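Local structure of amino acid adenylation domain-containing protein (Bacillus stratosphericus LAMA 585, 6ULY) at residues W118-H123 against Y421-E426; E212-D217 against R264-W269; D258-Y263 against W290-M295. The protein selects a keto acid and probably activates it as an acyl adenylate, the 4-methyl-2-oxopentanoyl adenylate being bound here, for nonribosomal depsipeptide synthesis. One frame throughout, in Å; residues are numbered along the deposited sequence.

Contact 1 of 3, residues W118-H123 against Y421-E426; sequences WKLLEH and YYRNDE. With SO4 (sulfate ion), chain J.
Two bends, at chi2 (-123°) and chi3 (-88°), fold the Arg423 chain back so that its guanidinium meets the end of helix 109-120 side-on at Leu120 O. Tyr422, with its CG swung opposite the backbone N (chi1 -173°), lays the edge of its ring beside the same carbonyl. Leu120 O accepts from both Arg423 NE and Arg423 NH2, each at 3.3 Å, and lies in the guanidinium plane; NE arrives in the carbonyl plane, whereas NH2 comes in tilted from it. A water donates to Leu120 O at 2.8 Å and is also bonded to Tyr422 OH at 2.7 Å, so three donors converge on one oxygen. Beside this polar grip the packing is apolar: Leu121 CD2 lies 3.6 Å from Tyr422 CE2, and Leu120 CD1 rests 3.7 Å from Arg423 CB. Arg423 CG in turn sits over the centre of the Tyr422 ring. The helix ends in a Schellman motif with Glu122, of positive phi, as its C-prime residue, and Lys119 on the same turn hydrogen-bonds through NZ to a sulfate, probably from the crystallisation liquor. Arg423 NH1 forms a salt bridge with Asp425 of the second subunit. The cationic guanidinium therefore faces the carbonyl end of a helix dipole, where its charge is probably favourable, and links that helix end to the subunit interface.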
loop_
_atom_site.group_PDB
_atom_site.type_symbol
_atom_site.label_atom_id
_atom_site.label_comp_id
_atom_site.label_asym_id
_atom_site.label_seq_id
_atom_site.Cartn_x
_atom_site.Cartn_y
_atom_site.Cartn_z
ATOM N N TRP A 118 -10.326 -5.240 -13.573
ATOM C CA TRP A 118 -11.011 -5.286 -14.860
ATOM C C TRP A 118 -10.312 -4.389 -15.873
ATOM O O TRP A 118 -10.069 -4.792 -17.017
ATOM C CB TRP A 118 -12.471 -4.879 -14.668
ATOM C CG TRP A 118 -13.255 -4.699 -15.921
ATOM C CD1 TRP A 118 -13.811 -5.682 -16.695
ATOM C CD2 TRP A 118 -13.612 -3.456 -16.535
ATOM N NE1 TRP A 118 -14.477 -5.125 -17.760
ATOM C CE2 TRP A 118 -14.372 -3.760 -17.684
ATOM C CE3 TRP A 118 -13.360 -2.115 -16.227
ATOM C CZ2 TRP A 118 -14.878 -2.774 -18.525
ATOM C CZ3 TRP A 118 -13.860 -1.135 -17.068
ATOM C CH2 TRP A 118 -14.613 -1.470 -18.202
ATOM N N LYS A 119 -9.964 -3.169 -15.459
ATOM C CA LYS A 119 -9.252 -2.251 -16.344
ATOM C C LYS A 119 -7.832 -2.731 -16.619
ATOM O O LYS A 119 -7.323 -2.573 -17.735
ATOM C CB LYS A 119 -9.235 -0.849 -15.729
ATOM C CG LYS A 119 -8.608 0.218 -16.608
ATOM C CD LYS A 119 -8.792 1.611 -16.004
ATOM C CE LYS A 119 -8.140 2.693 -16.862
ATOM N NZ LYS A 119 -8.328 4.065 -16.295
ATOM N N LEU A 120 -7.170 -3.311 -15.616
ATOM C CA LEU A 120 -5.819 -3.817 -15.828
ATOM C C LEU A 120 -5.800 -4.915 -16.883
ATOM O O LEU A 120 -4.826 -5.041 -17.634
ATOM C CB LEU A 120 -5.240 -4.338 -14.512
ATOM C CG LEU A 120 -3.745 -4.666 -14.530
ATOM C CD1 LEU A 120 -2.931 -3.413 -14.849
ATOM C CD2 LEU A 120 -3.307 -5.282 -13.205
ATOM N N LEU A 121 -6.863 -5.711 -16.954
ATOM C CA LEU A 121 -6.985 -6.797 -17.916
ATOM C C LEU A 121 -7.603 -6.349 -19.236
ATOM O O LEU A 121 -7.992 -7.198 -20.044
ATOM C CB LEU A 121 -7.814 -7.929 -17.308
ATOM C CG LEU A 121 -7.160 -8.613 -16.105
ATOM C CD1 LEU A 121 -8.186 -9.358 -15.272
ATOM C CD2 LEU A 121 -6.071 -9.561 -16.572
ATOM N N GLU A 122 -7.701 -5.041 -19.471
ATOM C CA GLU A 122 -8.218 -4.500 -20.728
ATOM C C GLU A 122 -9.648 -4.975 -20.995
ATOM O O GLU A 122 -9.963 -5.526 -22.052
ATOM C CB GLU A 122 -7.288 -4.856 -21.891
ATOM C CG GLU A 122 -5.926 -4.171 -21.808
ATOM C CD GLU A 122 -5.021 -4.519 -22.973
ATOM O OE1 GLU A 122 -5.286 -5.533 -23.654
ATOM O OE2 GLU A 122 -4.046 -3.777 -23.213
ATOM N N HIS A 123 -10.523 -4.748 -20.016
ATOM C CA HIS A 123 -11.958 -4.916 -20.195
ATOM C C HIS A 123 -12.302 -6.323 -20.666
ATOM O O HIS A 123 -12.857 -6.492 -21.759
ATOM C CB HIS A 123 -12.484 -3.892 -21.201
ATOM C CG HIS A 123 -12.028 -2.492 -20.935
ATOM N ND1 HIS A 123 -11.870 -1.989 -19.661
ATOM C CD2 HIS A 123 -11.695 -1.488 -21.781
ATOM C CE1 HIS A 123 -11.462 -0.734 -19.734
ATOM N NE2 HIS A 123 -11.345 -0.407 -21.008
ATOM N N TYR A 421 3.062 -10.768 -10.615
ATOM C CA TYR A 421 1.892 -9.908 -10.665
ATOM C C TYR A 421 1.741 -9.325 -12.065
ATOM O O TYR A 421 2.711 -8.863 -12.673
ATOM C CB TYR A 421 2.007 -8.782 -9.641
ATOM C CG TYR A 421 2.217 -9.247 -8.221
ATOM C CD1 TYR A 421 1.257 -10.016 -7.569
ATOM C CD2 TYR A 421 3.368 -8.902 -7.522
ATOM C CE1 TYR A 421 1.444 -10.436 -6.270
ATOM C CE2 TYR A 421 3.561 -9.316 -6.221
ATOM C CZ TYR A 421 2.599 -10.084 -5.601
ATOM O OH TYR A 421 2.795 -10.495 -4.305
ATOM N N TYR A 422 0.513 -9.340 -12.567
ATOM C CA TYR A 422 0.256 -8.926 -13.940
ATOM C C TYR A 422 0.474 -7.425 -14.093
ATOM O O TYR A 422 -0.045 -6.623 -13.310
ATOM C CB TYR A 422 -1.173 -9.310 -14.336
ATOM C CG TYR A 422 -1.521 -9.092 -15.792
ATOM C CD1 TYR A 422 -0.788 -9.699 -16.808
ATOM C CD2 TYR A 422 -2.602 -8.299 -16.152
ATOM C CE1 TYR A 422 -1.113 -9.499 -18.139
ATOM C CE2 TYR A 422 -2.934 -8.100 -17.478
ATOM C CZ TYR A 422 -2.191 -8.700 -18.464
ATOM O OH TYR A 422 -2.535 -8.488 -19.779
ATOM N N ARG A 423 1.264 -7.052 -15.102
ATOM C CA ARG A 423 1.452 -5.650 -15.473
ATOM C C ARG A 423 2.001 -4.828 -14.308
ATOM O O ARG A 423 1.589 -3.687 -14.077
ATOM C CB ARG A 423 0.144 -5.054 -15.996
ATOM C CG ARG A 423 -0.336 -5.683 -17.311
ATOM C CD ARG A 423 -0.495 -4.635 -18.397
ATOM N NE ARG A 423 -1.826 -4.037 -18.387
ATOM C CZ ARG A 423 -2.112 -2.822 -18.846
ATOM N NH1 ARG A 423 -1.156 -2.044 -19.340
ATOM N NH2 ARG A 423 -3.360 -2.380 -18.798
ATOM N N ASN A 424 2.952 -5.401 -13.568
ATOM C CA ASN A 424 3.548 -4.666 -12.454
ATOM C C ASN A 424 4.970 -5.186 -12.220
ATOM O O ASN A 424 5.253 -5.911 -11.266
ATOM C CB ASN A 424 2.702 -4.782 -11.188
ATOM C CG ASN A 424 3.130 -3.800 -10.126
ATOM O OD1 ASN A 424 4.275 -3.353 -10.114
ATOM N ND2 ASN A 424 2.215 -3.450 -9.232
ATOM N N ASP A 425 5.883 -4.789 -13.111
ATOM C CA ASP A 425 7.286 -5.155 -12.950
ATOM C C ASP A 425 7.814 -4.733 -11.587
ATOM O O ASP A 425 8.585 -5.464 -10.955
ATOM C CB ASP A 425 8.133 -4.508 -14.046
ATOM C CG ASP A 425 7.791 -5.016 -15.427
ATOM O OD1 ASP A 425 6.920 -5.901 -15.540
ATOM O OD2 ASP A 425 8.404 -4.523 -16.400
ATOM N N GLU A 426 7.421 -3.546 -11.126
ATOM C CA GLU A 426 7.967 -3.020 -9.881
ATOM C C GLU A 426 7.602 -3.914 -8.704
ATOM O O GLU A 426 8.453 -4.236 -7.867
ATOM C CB GLU A 426 7.469 -1.592 -9.660
ATOM C CG GLU A 426 7.944 -0.971 -8.367
ATOM C CD GLU A 426 7.721 0.527 -8.320
ATOM O OE1 GLU A 426 6.978 1.050 -9.177
ATOM O OE2 GLU A 426 8.296 1.181 -7.425
HETATM S S SO4 J . -12.273 3.266 -17.617
HETATM O O1 SO4 J . -12.432 4.206 -18.699
HETATM O O2 SO4 J . -11.386 3.841 -16.632
HETATM O O3 SO4 J . -13.552 3.006 -17.001
HETATM O O4 SO4 J . -11.729 2.027 -18.140
HETATM O O HOH W 1 -4.111 -6.280 -20.098
#

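Contact 2 of 3, residues E212-D217 against R264-W269; sequences EDVSLD and RATKTW
Val214 O is gripped by two successive backbone donors, Thr266 N at 2.8 Å and Lys267 N at 3.1 Å, where strand 214-217 meets the start of strand 267-270. The two are parallel neighbours in the nine-stranded mixed sheet of the AMP-binding fold, and helix 255-262 is part of the crossover from strand 240-243, on the other side of 214-217, to strand 267-270. Thr266 N uses a lone pair of the carbonyl, while Lys267 N is tilted from its plane. The register then continues through Leu216 N to Lys267 O at 3.0 Å. Thr266 also replaces a backbone acceptor with its own side chain: OG1, placed between its backbone N and carbonyl carbon (chi1 70°), takes the N-H of Val214 at 2.8 Å. Farther along, Thr268 OG1 donates to Leu216 O at 2.6 Å from above the carbonyl plane. On the face of Ser215 and Lys267, the extended lysine chain runs past the serine, CE lying 3.5 Å from Ser215 CB. Its NZ is hydrogen-bonded to Asn234, and its ion pair with Asp213 is long; Asp213 OD2 also accepts from Thr210 N. On the other face, Leu216 CB packs on Ala265 CB. Trp269 lies close to the bound keto acyl adenylate. Asp217 OD2 accepts from Met219 N and from a water that also donates to Trp269 O. The other carboxylate oxygen, Asp217 OD1, lies in the indole plane and receives Trp269 NE1 at 2.9 Å from above the carboxylate plane, the two flat groups being 77° apart.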
loop_
_atom_site.group_PDB
_atom_site.type_symbol
_atom_site.label_atom_id
_atom_site.label_comp_id
_atom_site.label_asym_id
_atom_site.label_seq_id
_atom_site.Cartn_x
_atom_site.Cartn_y
_atom_site.Cartn_z
ATOM N N GLU A 212 -9.412 -42.273 -3.547
ATOM C CA GLU A 212 -10.457 -42.720 -2.638
ATOM C C GLU A 212 -10.864 -41.659 -1.628
ATOM O O GLU A 212 -11.820 -41.876 -0.877
ATOM C CB GLU A 212 -10.005 -43.983 -1.896
ATOM C CG GLU A 212 -10.494 -45.273 -2.550
ATOM C CD GLU A 212 -10.139 -45.350 -4.023
ATOM O OE1 GLU A 212 -8.939 -45.243 -4.351
ATOM O OE2 GLU A 212 -11.062 -45.503 -4.854
ATOM N N ASP A 213 -10.171 -40.523 -1.591
ATOM C CA ASP A 213 -10.569 -39.440 -0.704
ATOM C C ASP A 213 -11.984 -38.974 -1.036
ATOM O O ASP A 213 -12.435 -39.048 -2.182
ATOM C CB ASP A 213 -9.596 -38.260 -0.823
ATOM C CG ASP A 213 -8.194 -38.594 -0.332
ATOM O OD1 ASP A 213 -8.047 -39.542 0.468
ATOM O OD2 ASP A 213 -7.236 -37.893 -0.738
ATOM N N VAL A 214 -12.687 -38.493 -0.015
ATOM C CA VAL A 214 -13.950 -37.781 -0.183
ATOM C C VAL A 214 -13.743 -36.366 0.347
ATOM O O VAL A 214 -13.480 -36.178 1.542
ATOM C CB VAL A 214 -15.111 -38.484 0.538
ATOM C CG1 VAL A 214 -16.403 -37.707 0.337
ATOM C CG2 VAL A 214 -15.264 -39.926 0.034
ATOM N N SER A 215 -13.849 -35.379 -0.536
ATOM C CA SER A 215 -13.478 -34.010 -0.213
ATOM C C SER A 215 -14.709 -33.147 0.019
ATOM O O SER A 215 -15.683 -33.210 -0.738
ATOM C CB SER A 215 -12.631 -33.401 -1.333
ATOM O OG SER A 215 -12.164 -32.117 -0.960
ATOM N N LEU A 216 -14.650 -32.331 1.069
ATOM C CA LEU A 216 -15.686 -31.350 1.374
ATOM C C LEU A 216 -15.041 -29.977 1.501
ATOM O O LEU A 216 -14.114 -29.796 2.298
ATOM C CB LEU A 216 -16.425 -31.711 2.667
ATOM C CG LEU A 216 -17.442 -30.676 3.151
ATOM C CD1 LEU A 216 -18.555 -30.467 2.136
ATOM C CD2 LEU A 216 -18.000 -31.098 4.490
ATOM N N ASP A 217 -15.537 -29.013 0.727
ATOM C CA ASP A 217 -15.013 -27.651 0.760
ATOM C C ASP A 217 -16.165 -26.669 0.606
ATOM O O ASP A 217 -16.900 -26.720 -0.386
ATOM C CB ASP A 217 -13.978 -27.424 -0.348
ATOM C CG ASP A 217 -13.136 -26.181 -0.114
ATOM O OD1 ASP A 217 -12.100 -26.022 -0.799
ATOM O OD2 ASP A 217 -13.492 -25.375 0.773
ATOM N N ARG A 264 -19.733 -38.498 4.431
ATOM C CA ARG A 264 -18.616 -39.285 4.943
ATOM C C ARG A 264 -17.290 -38.730 4.427
ATOM O O ARG A 264 -16.427 -39.460 3.933
ATOM C CB ARG A 264 -18.780 -40.761 4.577
ATOM C CG ARG A 264 -20.092 -41.365 5.056
ATOM C CD ARG A 264 -20.185 -42.845 4.730
ATOM N NE ARG A 264 -21.465 -43.191 4.114
ATOM C CZ ARG A 264 -22.610 -43.328 4.779
ATOM N NH1 ARG A 264 -22.652 -43.143 6.092
ATOM N NH2 ARG A 264 -23.720 -43.647 4.126
ATOM N N ALA A 265 -17.134 -37.411 4.547
ATOM C CA ALA A 265 -15.946 -36.746 4.033
ATOM C C ALA A 265 -14.701 -37.249 4.748
ATOM O O ALA A 265 -14.702 -37.460 5.964
ATOM C CB ALA A 265 -16.072 -35.232 4.198
ATOM N N THR A 266 -13.633 -37.453 3.978
ATOM C CA THR A 266 -12.346 -37.834 4.540
ATOM C C THR A 266 -11.392 -36.655 4.689
ATOM O O THR A 266 -10.431 -36.749 5.461
ATOM C CB THR A 266 -11.684 -38.914 3.672
ATOM O OG1 THR A 266 -11.264 -38.347 2.425
ATOM C CG2 THR A 266 -12.672 -40.057 3.399
ATOM N N LYS A 267 -11.639 -35.549 3.991
ATOM C CA LYS A 267 -10.775 -34.384 4.109
ATOM C C LYS A 267 -11.593 -33.122 3.887
ATOM O O LYS A 267 -12.602 -33.132 3.177
ATOM C CB LYS A 267 -9.607 -34.436 3.115
ATOM C CG LYS A 267 -10.028 -34.354 1.658
ATOM C CD LYS A 267 -8.829 -34.440 0.719
ATOM C CE LYS A 267 -9.250 -34.165 -0.715
ATOM N NZ LYS A 267 -8.121 -34.215 -1.669
ATOM N N THR A 268 -11.131 -32.034 4.500
ATOM C CA THR A 268 -11.767 -30.727 4.406
ATOM C C THR A 268 -10.755 -29.704 4.909
ATOM O O THR A 268 -9.671 -30.061 5.379
ATOM C CB THR A 268 -13.074 -30.683 5.207
ATOM O OG1 THR A 268 -13.800 -29.489 4.894
ATOM C CG2 THR A 268 -12.799 -30.728 6.705
ATOM N N TRP A 269 -11.110 -28.425 4.804
ATOM C CA TRP A 269 -10.228 -27.382 5.311
ATOM C C TRP A 269 -11.019 -26.119 5.602
ATOM O O TRP A 269 -12.158 -25.952 5.157
ATOM C CB TRP A 269 -9.102 -27.065 4.322
ATOM C CG TRP A 269 -9.495 -26.114 3.237
ATOM C CD1 TRP A 269 -10.257 -26.386 2.140
ATOM C CD2 TRP A 269 -9.119 -24.737 3.134
ATOM N NE1 TRP A 269 -10.388 -25.261 1.363
ATOM C CE2 TRP A 269 -9.695 -24.235 1.951
ATOM C CE3 TRP A 269 -8.353 -23.878 3.929
ATOM C CZ2 TRP A 269 -9.534 -22.913 1.547
ATOM C CZ3 TRP A 269 -8.194 -22.570 3.525
ATOM C CH2 TRP A 269 -8.781 -22.099 2.346
HETATM O O HOH W 2 -14.225 -25.943 3.564
#

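Contact 3 of 3, residues D258-Y263 against W290-M295; sequences DWMDRY and WDLSAM
Asp258 and Asp261, one turn apart on helix 255-262, each accept an N-H from the loop 290-295. The indole NE1 of Trp290 points almost straight at Asp258 OD1 (N-H...O 176°), with ring and carboxylate planes only 22° apart; the oxygen lies in the indole plane and is met nearly along its C-O bond. One residue on, the backbone N of Asp291 donates to Asp261 OD1 at 2.6 Å, approaching the anti side of the carboxylate. Asp261 CB meanwhile lies at the edge of the Trp290 ring, whose indole also packs edge-to-face with His320. The loop has its own brace in an Asx turn: Asp291 OD1 accepts Ser293 N at 3.2 Å and Ser293 OG at 2.8 Å, both from one face of its carboxylate. This turn lies just before strand 297-301, in the mixed sheet on which helix 255-262 packs. Inward from the carboxylates the contact becomes apolar. Leu292 CD2 touches Met260 CB at 3.6 Å. The chain of Met295, bent at chi2 and chi3, crosses that of Met260 at about a right angle, and their CE methyls meet at 3.6 Å.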
loop_
_atom_site.group_PDB
_atom_site.type_symbol
_atom_site.label_atom_id
_atom_site.label_comp_id
_atom_site.label_asym_id
_atom_site.label_seq_id
_atom_site.Cartn_x
_atom_site.Cartn_y
_atom_site.Cartn_z
ATOM N N ASP A 258 -22.786 -31.432 9.680
ATOM C CA ASP A 258 -23.773 -32.180 8.902
ATOM C C ASP A 258 -23.173 -32.679 7.598
ATOM O O ASP A 258 -23.409 -33.822 7.183
ATOM C CB ASP A 258 -24.983 -31.301 8.583
ATOM C CG ASP A 258 -25.663 -30.766 9.815
ATOM O OD1 ASP A 258 -25.320 -31.202 10.934
ATOM O OD2 ASP A 258 -26.543 -29.900 9.651
ATOM N N TRP A 259 -22.417 -31.813 6.923
ATOM C CA TRP A 259 -21.885 -32.143 5.609
ATOM C C TRP A 259 -20.826 -33.233 5.709
ATOM O O TRP A 259 -20.860 -34.216 4.961
ATOM C CB TRP A 259 -21.317 -30.882 4.957
ATOM C CG TRP A 259 -22.359 -29.849 4.596
ATOM C CD1 TRP A 259 -23.684 -30.070 4.348
ATOM C CD2 TRP A 259 -22.155 -28.435 4.445
ATOM N NE1 TRP A 259 -24.315 -28.887 4.043
ATOM C CE2 TRP A 259 -23.401 -27.868 4.103
ATOM C CE3 TRP A 259 -21.042 -27.593 4.567
ATOM C CZ2 TRP A 259 -23.564 -26.502 3.877
ATOM C CZ3 TRP A 259 -21.208 -26.232 4.344
ATOM C CH2 TRP A 259 -22.460 -25.703 4.004
ATOM N N MET A 260 -19.874 -33.079 6.632
ATOM C CA MET A 260 -18.875 -34.123 6.827
ATOM C C MET A 260 -19.539 -35.465 7.096
ATOM O O MET A 260 -19.065 -36.508 6.635
ATOM C CB MET A 260 -17.947 -33.758 7.981
ATOM C CG MET A 260 -16.925 -32.694 7.635
ATOM S SD MET A 260 -16.230 -31.925 9.106
ATOM C CE MET A 260 -15.354 -33.292 9.856
ATOM N N ASP A 261 -20.641 -35.453 7.841
ATOM C CA ASP A 261 -21.330 -36.686 8.201
ATOM C C ASP A 261 -22.129 -37.231 7.026
ATOM O O ASP A 261 -22.039 -38.419 6.699
ATOM C CB ASP A 261 -22.237 -36.421 9.404
ATOM C CG ASP A 261 -23.224 -37.540 9.654
ATOM O OD1 ASP A 261 -22.944 -38.398 10.519
ATOM O OD2 ASP A 261 -24.277 -37.556 8.984
ATOM N N ARG A 262 -22.888 -36.361 6.359
ATOM C CA ARG A 262 -23.806 -36.789 5.309
ATOM C C ARG A 262 -23.073 -37.369 4.107
ATOM O O ARG A 262 -23.610 -38.248 3.426
ATOM C CB ARG A 262 -24.672 -35.593 4.915
ATOM C CG ARG A 262 -25.464 -35.675 3.620
ATOM C CD ARG A 262 -26.204 -34.344 3.466
ATOM N NE ARG A 262 -26.821 -34.123 2.162
ATOM C CZ ARG A 262 -27.203 -32.927 1.717
ATOM N NH1 ARG A 262 -27.021 -31.843 2.467
ATOM N NH2 ARG A 262 -27.760 -32.807 0.520
ATOM N N TYR A 263 -21.854 -36.906 3.831
ATOM C CA TYR A 263 -21.081 -37.407 2.702
ATOM C C TYR A 263 -19.879 -38.233 3.136
ATOM O O TYR A 263 -19.091 -38.656 2.284
ATOM C CB TYR A 263 -20.635 -36.243 1.820
ATOM C CG TYR A 263 -21.791 -35.536 1.152
ATOM C CD1 TYR A 263 -22.334 -36.018 -0.033
ATOM C CD2 TYR A 263 -22.346 -34.393 1.710
ATOM C CE1 TYR A 263 -23.392 -35.377 -0.649
ATOM C CE2 TYR A 263 -23.409 -33.742 1.103
ATOM C CZ TYR A 263 -23.929 -34.238 -0.075
ATOM O OH TYR A 263 -24.986 -33.589 -0.678
ATOM N N TRP A 290 -23.440 -36.597 15.216
ATOM C CA TRP A 290 -22.766 -36.720 13.934
ATOM C C TRP A 290 -21.828 -37.917 13.973
ATOM O O TRP A 290 -21.294 -38.279 15.026
ATOM C CB TRP A 290 -21.958 -35.465 13.577
ATOM C CG TRP A 290 -22.767 -34.214 13.466
ATOM C CD1 TRP A 290 -23.351 -33.710 12.341
ATOM C CD2 TRP A 290 -23.066 -33.295 14.520
ATOM N NE1 TRP A 290 -23.997 -32.533 12.630
ATOM C CE2 TRP A 290 -23.839 -32.257 13.963
ATOM C CE3 TRP A 290 -22.756 -33.249 15.882
ATOM C CZ2 TRP A 290 -24.305 -31.184 14.722
ATOM C CZ3 TRP A 290 -23.223 -32.185 16.634
ATOM C CH2 TRP A 290 -23.989 -31.166 16.052
ATOM N N ASP A 291 -21.632 -38.528 12.812
ATOM C CA ASP A 291 -20.604 -39.544 12.627
ATOM C C ASP A 291 -19.483 -38.911 11.811
ATOM O O ASP A 291 -19.635 -38.686 10.604
ATOM C CB ASP A 291 -21.166 -40.788 11.943
ATOM C CG ASP A 291 -20.173 -41.937 11.925
ATOM O OD1 ASP A 291 -19.019 -41.737 12.371
ATOM O OD2 ASP A 291 -20.546 -43.040 11.475
ATOM N N LEU A 292 -18.369 -38.604 12.474
ATOM C CA LEU A 292 -17.207 -37.998 11.833
ATOM C C LEU A 292 -16.014 -38.950 11.828
ATOM O O LEU A 292 -14.858 -38.514 11.845
ATOM C CB LEU A 292 -16.845 -36.683 12.524
ATOM C CG LEU A 292 -17.980 -35.657 12.609
ATOM C CD1 LEU A 292 -17.564 -34.452 13.430
ATOM C CD2 LEU A 292 -18.434 -35.222 11.223
ATOM N N SER A 293 -16.287 -40.255 11.790
ATOM C CA SER A 293 -15.232 -41.258 11.852
ATOM C C SER A 293 -14.477 -41.396 10.539
ATOM O O SER A 293 -13.360 -41.923 10.538
ATOM C CB SER A 293 -15.825 -42.617 12.251
ATOM O OG SER A 293 -16.818 -43.035 11.330
ATOM N N ALA A 294 -15.055 -40.936 9.427
ATOM C CA ALA A 294 -14.374 -41.002 8.141
ATOM C C ALA A 294 -13.371 -39.870 7.939
ATOM O O ALA A 294 -12.472 -40.003 7.101
ATOM C CB ALA A 294 -15.394 -40.974 6.999
ATOM N N MET A 295 -13.505 -38.769 8.677
ATOM C CA MET A 295 -12.633 -37.613 8.489
ATOM C C MET A 295 -11.212 -37.953 8.922
ATOM O O MET A 295 -10.982 -38.354 10.068
ATOM C CB MET A 295 -13.166 -36.423 9.284
ATOM C CG MET A 295 -12.286 -35.165 9.229
ATOM S SD MET A 295 -11.957 -34.566 7.555
ATOM C CE MET A 295 -13.614 -34.436 6.881
#

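In the fold
Contacts 2 and 3 adjoin, their centres about 9 Å apart: helix 255-262 of contact 3 packs on Leu216 of contact 2 and runs on through the turn at 264-266 into strand 267-270. Ala265 N lies 3.0 Å from Met260 O, probably hydrogen-bonded, and the Met295 side chain packs on the backbone of Ala265 and Thr266. Buried contact 2 joins two neighbouring strands by backbone bonds and an equal number that use side chains; contact 3, partly buried, uses carboxylates at its outer side and methionines at its inner one. Contact 1 lies across the chain's centre, about 36 Å from contact 2 between centres. Also partly buried, it relies on an arginine at a helix end and adjoins the second subunit, which touches neither other contact.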